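Local atomic coordinates of LPXTG-motif cell wall anchor domain protein (PDB entry 5U5O), a protein that probably serves the vaginal bacterium Mobiluncus mulieris as a giant cell-wall-anchored adhesin, of which this two-domain, Ig-like piece is internally cross-linked. Residues Q125-G130 with S146-K151; G169-T174 with V282-E287; G225-I230 with V266-G271. One frame throughout, in Å; residues are numbered along the deposited sequence. Where two conformers were deposited one is given.

Interaction 1: Q125-G130 with S146-K151; sequences QLWAEG and SEPVAK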
loop_
_atom_site.group_PDB
_atom_site.type_symbol
_atom_site.label_atom_id
_atom_site.label_comp_id
_atom_site.label_asym_id
_atom_site.label_seq_id
_atom_site.Cartn_x
_atom_site.Cartn_y
_atom_site.Cartn_z
ATOM N N GLN A 125 5.129 14.302 21.107
ATOM C CA GLN A 125 5.465 14.636 22.497
ATOM C C GLN A 125 5.420 16.135 22.694
ATOM O O GLN A 125 5.734 16.935 21.771
ATOM C CB GLN A 125 6.832 14.083 22.897
ATOM C CG GLN A 125 7.021 12.595 22.611
ATOM C CD GLN A 125 7.390 12.329 21.142
ATOM O OE1 GLN A 125 8.223 13.029 20.580
ATOM N NE2 GLN A 125 6.744 11.342 20.521
ATOM N N LEU A 126 5.075 16.509 23.936
ATOM C CA LEU A 126 4.982 17.897 24.361
ATOM C C LEU A 126 5.949 18.130 25.505
ATOM O O LEU A 126 5.864 17.419 26.520
ATOM C CB LEU A 126 3.552 18.190 24.832
ATOM C CG LEU A 126 3.250 19.571 25.411
ATOM C CD1 LEU A 126 3.401 20.650 24.350
ATOM C CD2 LEU A 126 1.865 19.604 26.062
ATOM N N TRP A 127 6.778 19.166 25.409
ATOM C CA TRP A 127 7.822 19.481 26.376
ATOM C C TRP A 127 7.510 20.862 26.962
ATOM O O TRP A 127 7.304 21.837 26.229
ATOM C CB TRP A 127 9.210 19.499 25.726
ATOM C CG TRP A 127 9.699 18.189 25.194
ATOM C CD1 TRP A 127 9.325 17.591 24.024
ATOM C CD2 TRP A 127 10.700 17.347 25.772
ATOM N NE1 TRP A 127 10.005 16.419 23.859
ATOM C CE2 TRP A 127 10.867 16.243 24.907
ATOM C CE3 TRP A 127 11.475 17.412 26.939
ATOM C CZ2 TRP A 127 11.766 15.212 25.171
ATOM C CZ3 TRP A 127 12.366 16.386 27.203
ATOM C CH2 TRP A 127 12.502 15.294 26.321
ATOM N N ALA A 128 7.474 20.954 28.293
ATOM C CA ALA A 128 7.255 22.247 28.950
ATOM C C ALA A 128 8.460 23.171 28.813
ATOM O O ALA A 128 9.593 22.729 28.641
ATOM C CB ALA A 128 6.924 22.068 30.423
ATOM N N GLU A 129 8.184 24.457 28.921
ATOM C CA GLU A 129 9.218 25.485 28.870
ATOM C C GLU A 129 10.337 25.156 29.901
ATOM O O GLU A 129 10.059 24.728 31.024
ATOM C CB GLU A 129 8.575 26.845 29.158
ATOM C CG GLU A 129 9.446 28.034 28.807
ATOM C CD GLU A 129 8.766 29.367 29.048
ATOM O OE1 GLU A 129 7.591 29.540 28.668
ATOM O OE2 GLU A 129 9.422 30.265 29.623
ATOM N N GLY A 130 11.588 25.253 29.451
ATOM C CA GLY A 130 12.760 25.030 30.298
ATOM C C GLY A 130 13.234 23.599 30.490
ATOM O O GLY A 130 14.256 23.374 31.153
ATOM N N SER A 146 15.541 14.555 31.665
ATOM C CA SER A 146 14.220 15.179 31.509
ATOM C C SER A 146 13.372 14.504 30.428
ATOM O O SER A 146 13.896 13.917 29.474
ATOM C CB SER A 146 14.328 16.678 31.219
ATOM O OG SER A 146 14.655 16.920 29.861
ATOM N N GLU A 147 12.060 14.592 30.608
ATOM C CA GLU A 147 11.096 13.910 29.757
ATOM C C GLU A 147 9.999 14.878 29.329
ATOM O O GLU A 147 9.804 15.911 29.966
ATOM C CB GLU A 147 10.485 12.737 30.520
ATOM C CG GLU A 147 11.473 11.609 30.786
ATOM C CD GLU A 147 10.837 10.384 31.425
ATOM O OE1 GLU A 147 9.729 10.497 31.991
ATOM O OE2 GLU A 147 11.454 9.299 31.372
ATOM N N PRO A 148 9.279 14.551 28.243
ATOM C CA PRO A 148 8.114 15.370 27.906
ATOM C C PRO A 148 7.071 15.318 29.016
ATOM O O PRO A 148 6.967 14.303 29.727
ATOM C CB PRO A 148 7.558 14.722 26.637
ATOM C CG PRO A 148 8.200 13.392 26.519
ATOM C CD PRO A 148 9.450 13.398 27.343
ATOM N N VAL A 149 6.328 16.403 29.151
ATOM C CA VAL A 149 5.213 16.417 30.115
ATOM C C VAL A 149 3.989 15.676 29.614
ATOM O O VAL A 149 3.128 15.308 30.428
ATOM C CB VAL A 149 4.814 17.845 30.570
ATOM C CG1 VAL A 149 5.959 18.476 31.343
ATOM C CG2 VAL A 149 4.378 18.735 29.412
ATOM N N ALA A 150 3.895 15.431 28.306
ATOM C CA ALA A 150 2.809 14.625 27.769
ATOM C C ALA A 150 3.263 13.989 26.481
ATOM O O ALA A 150 4.089 14.561 25.757
ATOM C CB ALA A 150 1.584 15.473 27.518
ATOM N N LYS A 151 2.711 12.821 26.194
ATOM C CA LYS A 151 2.981 12.094 24.956
ATOM C C LYS A 151 1.690 11.553 24.404
ATOM O O LYS A 151 0.734 11.291 25.140
ATOM C CB LYS A 151 3.896 10.903 25.218
ATOM C CG LYS A 151 5.219 11.213 25.896
ATOM C CD LYS A 151 6.051 9.956 26.127
ATOM C CE LYS A 151 5.371 8.968 27.071
ATOM N NZ LYS A 151 6.293 7.889 27.523
HETATM O O HOH W 1 8.841 18.505 29.377
#

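Interaction 2: G169-T174 with V282-E287; sequences GSLKLT and VEVTAE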
loop_
_atom_site.group_PDB
_atom_site.type_symbol
_atom_site.label_atom_id
_atom_site.label_comp_id
_atom_site.label_asym_id
_atom_site.label_seq_id
_atom_site.Cartn_x
_atom_site.Cartn_y
_atom_site.Cartn_z
ATOM N N GLY A 169 -2.874 -4.378 -10.413
ATOM C CA GLY A 169 -3.107 -4.740 -11.799
ATOM C C GLY A 169 -3.973 -5.977 -11.928
ATOM O O GLY A 169 -4.539 -6.466 -10.926
ATOM N N SER A 170 -4.048 -6.499 -13.168
ATOM C CA SER A 170 -4.862 -7.677 -13.435
ATOM C C SER A 170 -4.327 -8.401 -14.657
ATOM O O SER A 170 -3.558 -7.838 -15.459
ATOM C CB SER A 170 -6.318 -7.300 -13.695
ATOM O OG SER A 170 -6.459 -6.492 -14.869
ATOM N N LEU A 171 -4.764 -9.640 -14.791
ATOM C CA LEU A 171 -4.394 -10.494 -15.904
ATOM C C LEU A 171 -5.630 -11.139 -16.459
ATOM O O LEU A 171 -6.295 -11.931 -15.787
ATOM C CB LEU A 171 -3.399 -11.546 -15.448
ATOM C CG LEU A 171 -2.912 -12.561 -16.492
ATOM C CD1 LEU A 171 -2.312 -11.944 -17.748
ATOM C CD2 LEU A 171 -1.895 -13.453 -15.807
ATOM N N LYS A 172 -5.907 -10.843 -17.734
ATOM C CA LYS A 172 -6.968 -11.488 -18.478
ATOM C C LYS A 172 -6.332 -12.531 -19.365
ATOM O O LYS A 172 -5.328 -12.245 -20.036
ATOM C CB LYS A 172 -7.740 -10.489 -19.338
ATOM C CG LYS A 172 -8.926 -11.106 -20.071
ATOM C CD LYS A 172 -9.503 -10.192 -21.138
ATOM C CE LYS A 172 -10.140 -8.959 -20.535
ATOM N NZ LYS A 172 -10.972 -8.227 -21.525
ATOM N N LEU A 173 -6.934 -13.695 -19.438
ATOM C CA LEU A 173 -6.474 -14.788 -20.299
ATOM C C LEU A 173 -7.649 -15.191 -21.144
ATOM O O LEU A 173 -8.717 -15.480 -20.643
ATOM C CB LEU A 173 -6.012 -15.984 -19.441
ATOM C CG LEU A 173 -5.539 -17.203 -20.250
ATOM C CD1 LEU A 173 -4.325 -16.898 -21.142
ATOM C CD2 LEU A 173 -5.268 -18.362 -19.296
ATOM N N THR A 174 -7.424 -15.264 -22.458
ATOM C CA THR A 174 -8.403 -15.709 -23.459
ATOM C C THR A 174 -7.825 -16.941 -24.163
ATOM O O THR A 174 -6.617 -16.984 -24.426
ATOM C CB THR A 174 -8.662 -14.596 -24.494
ATOM O OG1 THR A 174 -9.168 -13.439 -23.830
ATOM C CG2 THR A 174 -9.675 -15.009 -25.562
ATOM N N VAL A 282 -3.059 -6.437 -17.904
ATOM C CA VAL A 282 -2.452 -7.195 -18.980
ATOM C C VAL A 282 -3.492 -8.144 -19.552
ATOM O O VAL A 282 -4.301 -8.710 -18.782
ATOM C CB VAL A 282 -1.222 -7.958 -18.425
ATOM C CG1 VAL A 282 -0.652 -8.934 -19.437
ATOM C CG2 VAL A 282 -0.165 -6.986 -17.921
ATOM N N GLU A 283 -3.459 -8.333 -20.885
ATOM C CA GLU A 283 -4.357 -9.269 -21.535
ATOM C C GLU A 283 -3.555 -10.240 -22.400
ATOM O O GLU A 283 -2.891 -9.805 -23.365
ATOM C CB GLU A 283 -5.386 -8.530 -22.383
ATOM C CG GLU A 283 -6.151 -7.443 -21.643
ATOM C CD GLU A 283 -6.905 -6.540 -22.588
ATOM O OE1 GLU A 283 -7.918 -6.987 -23.164
ATOM O OE2 GLU A 283 -6.473 -5.385 -22.765
ATOM N N VAL A 284 -3.604 -11.522 -22.071
ATOM C CA VAL A 284 -2.867 -12.564 -22.784
ATOM C C VAL A 284 -3.839 -13.458 -23.511
ATOM O O VAL A 284 -4.945 -13.743 -23.023
ATOM C CB VAL A 284 -2.013 -13.381 -21.777
ATOM C CG1 VAL A 284 -1.403 -14.623 -22.414
ATOM C CG2 VAL A 284 -0.915 -12.527 -21.170
ATOM N N THR A 285 -3.463 -13.902 -24.719
ATOM C CA THR A 285 -4.195 -14.933 -25.417
ATOM C C THR A 285 -3.317 -16.160 -25.529
ATOM O O THR A 285 -2.139 -16.037 -25.912
ATOM C CB THR A 285 -4.631 -14.425 -26.806
ATOM O OG1 THR A 285 -5.535 -13.335 -26.625
ATOM C CG2 THR A 285 -5.332 -15.518 -27.623
ATOM N N ALA A 286 -3.889 -17.326 -25.205
ATOM C CA ALA A 286 -3.236 -18.598 -25.417
ATOM C C ALA A 286 -3.912 -19.247 -26.604
ATOM O O ALA A 286 -5.091 -19.594 -26.530
ATOM C CB ALA A 286 -3.391 -19.475 -24.191
ATOM N N GLU A 287 -3.194 -19.372 -27.739
ATOM C CA GLU A 287 -3.706 -20.069 -28.914
ATOM C C GLU A 287 -3.256 -21.498 -28.864
ATOM O O GLU A 287 -2.082 -21.776 -28.824
ATOM C CB GLU A 287 -3.208 -19.438 -30.215
ATOM C CG GLU A 287 -3.690 -20.189 -31.466
ATOM C CD GLU A 287 -3.059 -19.732 -32.738
ATOM O OE1 GLU A 287 -2.712 -18.557 -32.826
ATOM O OE2 GLU A 287 -2.932 -20.558 -33.658
HETATM O O HOH W 2 -6.296 -7.235 -17.493
HETATM O O HOH W 3 -7.122 -11.876 -23.140
#

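Interaction 3: G225-I230 with V266-G271; sequences GDTCTI and VVKIGG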
loop_
_atom_site.group_PDB
_atom_site.type_symbol
_atom_site.label_atom_id
_atom_site.label_comp_id
_atom_site.label_asym_id
_atom_site.label_seq_id
_atom_site.Cartn_x
_atom_site.Cartn_y
_atom_site.Cartn_z
ATOM N N GLY A 225 4.096 -4.856 -10.559
ATOM C CA GLY A 225 5.415 -5.450 -10.682
ATOM C C GLY A 225 5.516 -6.928 -10.412
ATOM O O GLY A 225 6.621 -7.473 -10.403
ATOM N N ASP A 226 4.381 -7.592 -10.176
ATOM C CA ASP A 226 4.406 -9.006 -9.883
ATOM C C ASP A 226 4.780 -9.802 -11.136
ATOM O O ASP A 226 4.645 -9.339 -12.301
ATOM C CB ASP A 226 3.047 -9.485 -9.347
ATOM C CG ASP A 226 3.165 -10.645 -8.392
ATOM O OD1 ASP A 226 4.265 -11.258 -8.273
ATOM O OD2 ASP A 226 2.144 -10.945 -7.718
ATOM N N THR A 227 5.342 -10.973 -10.877
ATOM C CA THR A 227 5.596 -11.970 -11.910
ATOM C C THR A 227 4.479 -12.995 -11.833
ATOM O O THR A 227 4.225 -13.568 -10.761
ATOM C CB THR A 227 6.945 -12.663 -11.670
ATOM O OG1 THR A 227 7.991 -11.700 -11.795
ATOM C CG2 THR A 227 7.208 -13.797 -12.664
ATOM N N CYS A 228 3.796 -13.228 -12.972
ATOM C CA CYS A 228 2.696 -14.155 -13.020
ATOM C C CYS A 228 3.044 -15.292 -14.020
ATOM O O CYS A 228 3.572 -15.004 -15.139
ATOM C CB CYS A 228 1.518 -13.389 -13.509
ATOM S SG CYS A 228 0.141 -14.300 -14.187
ATOM N N THR A 229 2.757 -16.525 -13.674
ATOM C CA THR A 229 2.924 -17.662 -14.563
ATOM C C THR A 229 1.559 -18.176 -14.964
ATOM O O THR A 229 0.589 -18.158 -14.190
ATOM C CB THR A 229 3.794 -18.775 -13.953
ATOM O OG1 THR A 229 3.192 -19.292 -12.759
ATOM C CG2 THR A 229 5.189 -18.254 -13.621
ATOM N N ILE A 230 1.487 -18.623 -16.221
ATOM C CA ILE A 230 0.300 -19.242 -16.777
ATOM C C ILE A 230 0.738 -20.626 -17.236
ATOM O O ILE A 230 1.690 -20.742 -18.032
ATOM C CB ILE A 230 -0.212 -18.424 -17.997
ATOM C CG1 ILE A 230 -0.522 -16.990 -17.600
ATOM C CG2 ILE A 230 -1.459 -19.065 -18.582
ATOM C CD1 ILE A 230 -0.648 -16.044 -18.770
ATOM N N VAL A 266 5.325 -16.764 -18.800
ATOM C CA VAL A 266 5.643 -15.852 -17.711
ATOM C C VAL A 266 5.387 -14.443 -18.216
ATOM O O VAL A 266 5.825 -14.080 -19.325
ATOM C CB VAL A 266 7.103 -15.982 -17.250
ATOM C CG1 VAL A 266 7.379 -15.082 -16.049
ATOM C CG2 VAL A 266 7.439 -17.426 -16.909
ATOM N N VAL A 267 4.713 -13.620 -17.418
ATOM C CA VAL A 267 4.412 -12.246 -17.797
ATOM C C VAL A 267 4.513 -11.365 -16.550
ATOM O O VAL A 267 4.203 -11.826 -15.432
ATOM C CB VAL A 267 3.029 -12.169 -18.489
ATOM C CG1 VAL A 267 1.900 -12.574 -17.551
ATOM C CG2 VAL A 267 2.783 -10.817 -19.124
ATOM N N LYS A 268 4.955 -10.131 -16.710
ATOM C CA LYS A 268 5.030 -9.157 -15.627
ATOM C C LYS A 268 3.744 -8.362 -15.652
ATOM O O LYS A 268 3.246 -7.999 -16.745
ATOM C CB LYS A 268 6.201 -8.202 -15.832
ATOM C CG LYS A 268 7.581 -8.853 -15.864
ATOM C CD LYS A 268 8.013 -9.457 -14.540
ATOM C CE LYS A 268 8.150 -8.432 -13.415
ATOM N NZ LYS A 268 9.078 -7.298 -13.710
ATOM N N ILE A 269 3.230 -8.085 -14.446
ATOM C CA ILE A 269 2.008 -7.330 -14.307
ATOM C C ILE A 269 2.375 -5.993 -13.659
ATOM O O ILE A 269 2.477 -5.891 -12.434
ATOM C CB ILE A 269 0.994 -8.105 -13.420
ATOM C CG1 ILE A 269 0.796 -9.544 -13.906
ATOM C CG2 ILE A 269 -0.342 -7.367 -13.355
ATOM C CD1 ILE A 269 0.235 -9.697 -15.306
ATOM N N GLY A 270 2.603 -4.981 -14.502
ATOM C CA GLY A 270 2.989 -3.641 -14.038
ATOM C C GLY A 270 4.464 -3.553 -13.714
ATOM O O GLY A 270 5.203 -4.525 -13.867
ATOM N N GLY A 271 4.883 -2.371 -13.265
ATOM C CA GLY A 271 6.253 -2.119 -12.803
ATOM C C GLY A 271 6.351 -1.955 -11.299
ATOM O O GLY A 271 5.350 -1.706 -10.622
HETATM O O HOH W 4 8.802 -5.880 -11.066
#

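Interaction 1: Q125-G130 with S146-K151
W127 lays one face of its indole against the chain at E147 and P148. P148 CD sits 3.9 Å from the centroid of the W127 six-membered ring and 20° off its normal, a CH-pi contact, and E147 C lies over the same face nearer the rim. S146 OG reaches the edge in the ring plane, 3.5 Å from W127 CZ3, while hydrogen-bonding to T131 O. Although W127 CB points away from 146-151, CG is anti to the carbonyl carbon (chi1 -65°), which brings the ring back over that segment.

Backbone bonding begins with L126 N to A150 O, 2.8 Å long and fairly straight at 167°. In return L126 O takes two weak bonds, from V149 N at 2.9 Å and from A150 N at 3.3 Å. V149 and A150 thus both face L126, a classic beta bulge where strand 118-127 meets antiparallel strand 150-178 in the T-Q ester bond domain; strand 43-52 pairs with W127 and Q125 as well. Beyond the bulge one water bridges A128 N and E147 O.

Apolar contacts flank this backbone. V149 CG1 meets A128 CB at 3.8 Å, and L126 CB lies 4.3 Å from A150 CB, both residues also touching V5 of strand 4-10. P148 runs alongside the aliphatic part of Q125, whose NE2 hydrogen-bonds to Q49 and N153.

Interaction 2: G169-T174 with V282-E287
L171 and L173 reach across to V282, V284 and A286 on one face of a parallel strand pair. L171 CD1 lies over the gap between two valines, 3.7 Å from V284 CG2 and 3.8 Å from V282 CG1; its CG is anti to the backbone N (chi1 179°), carrying the branch toward the neighbouring strand. Two residues on, L173 CD1 likewise meets V284 CG1 at 3.9 Å.

Five backbone hydrogen bonds hold the register, from V282 N to S170 O through to A286 N to T174 O. The shortest joins V284 N to K172 O at 2.8 Å and is nearly straight (174°). CA-H...O contacts fill in between them, such as L173 CA to V284 O at 3.3 Å.

The other face carries K172, T174, E283 and T285. K172 and E283 lie side by side, but the ion pair from K172 NZ to E283 OE1 is long, at 3.7 Å, and doubtful because E283 has two conformers. Two waters sit here: one donates to S170 OG and V282 O, the other donates to V284 O and bonds to T174 OG1. S170 OG is held besides by N281.

Farther out, strand 216-223 flanks 169-174 and strand 244-251 flanks 282-287, leaving this pair inside the DUF5979 sheet. I230, V198 and F196 of the opposing sheet pack on the leucine face, as in a beta sandwich. V282 O and V284 O each accept a backbone N-H and a water, so the polar face is hydrated and, with K172 NZ in long pairs to E283 and E216, probably weakly tied by charge.

Interaction 3: G225-I230 with V266-G271
The first flat group, the I269 peptide carbonyl, has the N-H of both G225 and D226 turned toward it. G225 N approaches I269 O at 2.7 Å, tilted 27° from the carbonyl plane, whereas D226 N makes a weak bond to the same oxygen at 3.4 Å. This is a G1 beta bulge: G225, at positive phi (92°), lets two residues face one, and its CA comes within 3.3 Å of G270 O. A second flat group, the D226 carboxylate, leads away from 266-271; its OD1 accepts Q202 N and, weakly, T227 N, and its OD2 accepts K203 N.

Past the bulge the antiparallel pairing is regular. I269 N donates to D226 O, and C228 with V267 forms a reciprocal hydrogen-bonded pair, C228 N to V267 O and V267 N to C228 O both measuring 2.9 Å.

On the more exposed face, T227 CG2 touches V266 CG1 at 3.6 Å, and T229 CG2 runs beside the other methyl of V266. Bends at chi2, chi3 and chi4 fold K268 across toward the other strand: its CD passes 3.5 Å from T227 OG1, and its NZ bonds to a water that donates to G225 O.

C228, V267 and I269 share the inner face. C228 CB lies 3.9 Å from I269 CG1, and beyond them L171 and V282 of the facing sheet complete the packing. Strand 226-232 is hydrogen-bonded along both edges, and a disulfide from C228 to C200 is added on the side of strand 193-200. The covalent tie probably stiffens this end of the sheet, consistent with the intramolecular cross-linking of the adhesin, and two N-H donors and a third, weak one would probably help stabilise the negative charge of the D226 carboxylate.

Overall arrangement
From the N terminus, interaction 1 comes first, closing a short loop of fifteen residues as strand 118-127 meets the start of strand 150-178 in the T-Q domain. That long, broken strand then runs on into the DUF5979 domain, where interaction 2 opens; interactions 1 and 2 therefore share it although their centres lie 58 Å apart. Interaction 2 pairs it with strand 281-291, near the C terminus, across 107 intervening residues. Interaction 3 is nested within that loop, joining strands 226-232 and 264-269 of the opposing sheet. Interactions 2 and 3, with centres 11 Å apart, touch where V282 packs on I269 between the sheets. None of the loops cross.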